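Local coordinates for DNA polymerase III subunit delta (Bacillus subtilis, PDB 3ZH9), which probably serves as the wrench that opens the beta sliding clamp within the ATP-driven clamp-loading complex of the replicative polymerase, at residues T68-G73 with A110-F115. Sequence-based numbering, arbitrary orientation.
Sequences TFPFMG and APYTVF
With its CG lodged between the backbone N and the carbonyl carbon (chi1 41°), Tyr112 presents a ring face to Phe69, whose own CG lies anti to the carbonyl carbon (chi1 -64°) and brings the phenyl edge back onto the tyrosine. The two rings form an offset edge-to-face pair, centroids 5.0 Å apart and planes nearly perpendicular at 85°. This contact lies at the surface of the parallel-sheet domain, of the P-loop NTPase type, and joins two loops at one end of the sheet: that between helix 59-66 and strand 76-81, and the type I turn Ala110 to Thr113 leading into strand 113-119. Phe69 CD1 stands 3.5 Å from Tyr112 CZ, and Phe69 CA adds a CH-pi contact over the ring, 4.3 Å from its centroid. Ala110 CB rests on the opposite face, near its rim, so the ring lies between its own turn and the facing loop. At the root of the side chain, Pro70 CD packs 3.6 Å from Tyr112 CB. The Tyr112 hydroxyl hydrogen-bonds with the backbone carbonyl of Glu67, while Arg76 binds the carbonyls of Thr68 and Phe69. A leucine at Tyr112 would probably leave the Glu67 carbonyl without this partner and the Phe69 edge without an aromatic face. Obliquely to the ring, Thr68 O lies 3.1 Å from Tyr112 CE1.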
ATOM      1  N   THR A  68     -31.210   5.645 -10.441  1.00 52.43           N
ATOM      2  CA  THR A  68     -31.576   6.959 -10.957  1.00 44.07           C
ATOM      3  C   THR A  68     -30.869   7.200 -12.284  1.00 43.07           C
ATOM      4  O   THR A  68     -29.685   6.884 -12.421  1.00 45.91           O
ATOM      5  CB  THR A  68     -31.134   8.061  -9.980  1.00 52.16           C
ATOM      6  OG1 THR A  68     -31.747   7.838  -8.708  1.00 54.40           O
ATOM      7  CG2 THR A  68     -31.536   9.435 -10.494  1.00 63.60           C
ATOM      8  N   PHE A  69     -31.583   7.751 -13.263  1.00 43.07           N
ATOM      9  CA  PHE A  69     -30.961   8.158 -14.516  1.00 40.36           C
ATOM     10  C   PHE A  69     -29.837   9.148 -14.240  1.00 46.89           C
ATOM     11  O   PHE A  69     -29.923   9.949 -13.308  1.00 48.07           O
ATOM     12  CB  PHE A  69     -31.974   8.821 -15.456  1.00 41.70           C
ATOM     13  CG  PHE A  69     -33.073   7.909 -15.911  1.00 63.15           C
ATOM     14  CD1 PHE A  69     -32.891   6.536 -15.940  1.00 67.39           C
ATOM     15  CD2 PHE A  69     -34.296   8.431 -16.318  1.00 76.61           C
ATOM     16  CE1 PHE A  69     -33.908   5.693 -16.361  1.00 74.59           C
ATOM     17  CE2 PHE A  69     -35.317   7.595 -16.742  1.00 82.35           C
ATOM     18  CZ  PHE A  69     -35.119   6.221 -16.765  1.00 80.43           C
ATOM     19  N   PRO A  70     -28.781   9.110 -15.063  1.00 43.07           N
ATOM     20  CA  PRO A  70     -27.789  10.178 -14.960  1.00 44.35           C
ATOM     21  C   PRO A  70     -28.437  11.522 -15.265  1.00 49.05           C
ATOM     22  O   PRO A  70     -29.461  11.629 -15.961  1.00 45.25           O
ATOM     23  CB  PRO A  70     -26.768   9.829 -16.052  1.00 46.66           C
ATOM     24  CG  PRO A  70     -27.036   8.400 -16.403  1.00 46.68           C
ATOM     25  CD  PRO A  70     -28.497   8.186 -16.171  1.00 42.25           C
ATOM     26  N   PHE A  71     -27.830  12.568 -14.740  1.00 49.77           N
ATOM     27  CA  PHE A  71     -28.380  13.886 -14.932  1.00 48.86           C
ATOM     28  C   PHE A  71     -27.469  14.663 -15.859  1.00 47.52           C
ATOM     29  O   PHE A  71     -26.321  14.960 -15.514  1.00 50.24           O
ATOM     30  CB  PHE A  71     -28.550  14.586 -13.577  1.00 46.47           C
ATOM     31  CG  PHE A  71     -29.053  15.996 -13.681  1.00 47.54           C
ATOM     32  CD1 PHE A  71     -30.306  16.261 -14.194  1.00 47.00           C
ATOM     33  CD2 PHE A  71     -28.270  17.052 -13.253  1.00 54.95           C
ATOM     34  CE1 PHE A  71     -30.766  17.551 -14.285  1.00 55.41           C
ATOM     35  CE2 PHE A  71     -28.732  18.350 -13.334  1.00 52.54           C
ATOM     36  CZ  PHE A  71     -29.976  18.599 -13.855  1.00 54.37           C
ATOM     37  N   MET A  72     -27.988  14.980 -17.041  1.00 49.31           N
ATOM     38  CA  MET A  72     -27.224  15.696 -18.055  1.00 52.74           C
ATOM     39  C   MET A  72     -25.870  15.040 -18.260  1.00 55.57           C
ATOM     40  O   MET A  72     -24.835  15.708 -18.303  1.00 57.44           O
ATOM     41  CB  MET A  72     -27.066  17.161 -17.665  1.00 58.73           C
ATOM     42  CG  MET A  72     -28.400  17.903 -17.616  1.00 53.69           C
ATOM     43  SD  MET A  72     -28.265  19.609 -17.084  1.00 92.43           S
ATOM     44  CE  MET A  72     -29.965  20.143 -17.267  1.00275.15           C
ATOM     45  N   GLY A  73     -25.898  13.717 -18.376  1.00 49.72           N
ATOM     46  CA  GLY A  73     -24.703  12.924 -18.570  1.00 52.41           C
ATOM     47  C   GLY A  73     -25.118  11.577 -19.114  1.00 60.03           C
ATOM     48  O   GLY A  73     -26.302  11.236 -19.080  1.00 62.67           O
ATOM     49  N   ALA A 110     -28.585  -1.205 -13.320  1.00 37.55           N
ATOM     50  CA  ALA A 110     -29.062  -0.149 -14.210  1.00 37.90           C
ATOM     51  C   ALA A 110     -28.008   0.104 -15.277  1.00 37.07           C
ATOM     52  O   ALA A 110     -26.847   0.319 -14.953  1.00 38.20           O
ATOM     53  CB  ALA A 110     -29.348   1.120 -13.434  1.00 31.93           C
ATOM     54  N   PRO A 111     -28.411   0.084 -16.555  1.00 41.72           N
ATOM     55  CA  PRO A 111     -27.417   0.106 -17.635  1.00 42.41           C
ATOM     56  C   PRO A 111     -26.660   1.433 -17.705  1.00 45.17           C
ATOM     57  O   PRO A 111     -25.551   1.514 -18.247  1.00 38.99           O
ATOM     58  CB  PRO A 111     -28.263  -0.113 -18.886  1.00 46.52           C
ATOM     59  CG  PRO A 111     -29.634   0.414 -18.519  1.00 44.66           C
ATOM     60  CD  PRO A 111     -29.800   0.093 -17.059  1.00 40.96           C
ATOM     61  N   TYR A 112     -27.255   2.466 -17.123  1.00 41.09           N
ATOM     62  CA  TYR A 112     -26.697   3.811 -17.173  1.00 41.92           C
ATOM     63  C   TYR A 112     -25.829   4.130 -15.950  1.00 36.73           C
ATOM     64  O   TYR A 112     -25.285   5.224 -15.825  1.00 45.37           O
ATOM     65  CB  TYR A 112     -27.845   4.810 -17.269  1.00 50.08           C
ATOM     66  CG  TYR A 112     -29.019   4.444 -16.373  1.00 55.66           C
ATOM     67  CD1 TYR A 112     -28.996   4.710 -15.003  1.00 55.30           C
ATOM     68  CD2 TYR A 112     -30.152   3.826 -16.903  1.00 64.72           C
ATOM     69  CE1 TYR A 112     -30.084   4.378 -14.195  1.00 69.41           C
ATOM     70  CE2 TYR A 112     -31.238   3.489 -16.109  1.00 69.64           C
ATOM     71  CZ  TYR A 112     -31.205   3.765 -14.759  1.00 75.17           C
ATOM     72  OH  TYR A 112     -32.299   3.424 -13.986  1.00 72.13           O
ATOM     73  N   THR A 113     -25.716   3.162 -15.053  1.00 30.57           N
ATOM     74  CA  THR A 113     -24.944   3.313 -13.827  1.00 32.29           C
ATOM     75  C   THR A 113     -23.724   2.396 -13.841  1.00 33.15           C
ATOM     76  O   THR A 113     -23.804   1.239 -14.264  1.00 35.37           O
ATOM     77  CB  THR A 113     -25.812   2.967 -12.583  1.00 31.27           C
ATOM     78  OG1 THR A 113     -26.797   3.981 -12.392  1.00 36.27           O
ATOM     79  CG2 THR A 113     -24.963   2.847 -11.323  1.00 33.22           C
ATOM     80  N   VAL A 114     -22.591   2.923 -13.404  1.00 28.34           N
ATOM     81  CA  VAL A 114     -21.454   2.081 -13.036  1.00 28.03           C
ATOM     82  C   VAL A 114     -21.404   1.970 -11.511  1.00 36.36           C
ATOM     83  O   VAL A 114     -21.191   2.962 -10.798  1.00 37.75           O
ATOM     84  CB  VAL A 114     -20.120   2.634 -13.587  1.00 31.93           C
ATOM     85  CG1 VAL A 114     -18.942   1.731 -13.158  1.00 26.86           C
ATOM     86  CG2 VAL A 114     -20.211   2.791 -15.119  1.00 31.80           C
ATOM     87  N   PHE A 115     -21.621   0.753 -11.022  1.00 31.64           N
ATOM     88  CA  PHE A 115     -21.720   0.464  -9.589  1.00 28.87           C
ATOM     89  C   PHE A 115     -20.439  -0.252  -9.132  1.00 35.04           C
ATOM     90  O   PHE A 115     -20.133  -1.361  -9.602  1.00 34.90           O
ATOM     91  CB  PHE A 115     -22.930  -0.446  -9.362  1.00 28.48           C
ATOM     92  CG  PHE A 115     -23.318  -0.626  -7.924  1.00 39.76           C
ATOM     93  CD1 PHE A 115     -22.742  -1.638  -7.156  1.00 41.25           C
ATOM     94  CD2 PHE A 115     -24.290   0.194  -7.340  1.00 36.10           C
ATOM     95  CE1 PHE A 115     -23.111  -1.816  -5.820  1.00 40.38           C
ATOM     96  CE2 PHE A 115     -24.661   0.019  -6.018  1.00 38.27           C
ATOM     97  CZ  PHE A 115     -24.074  -0.989  -5.255  1.00 35.98           C
TER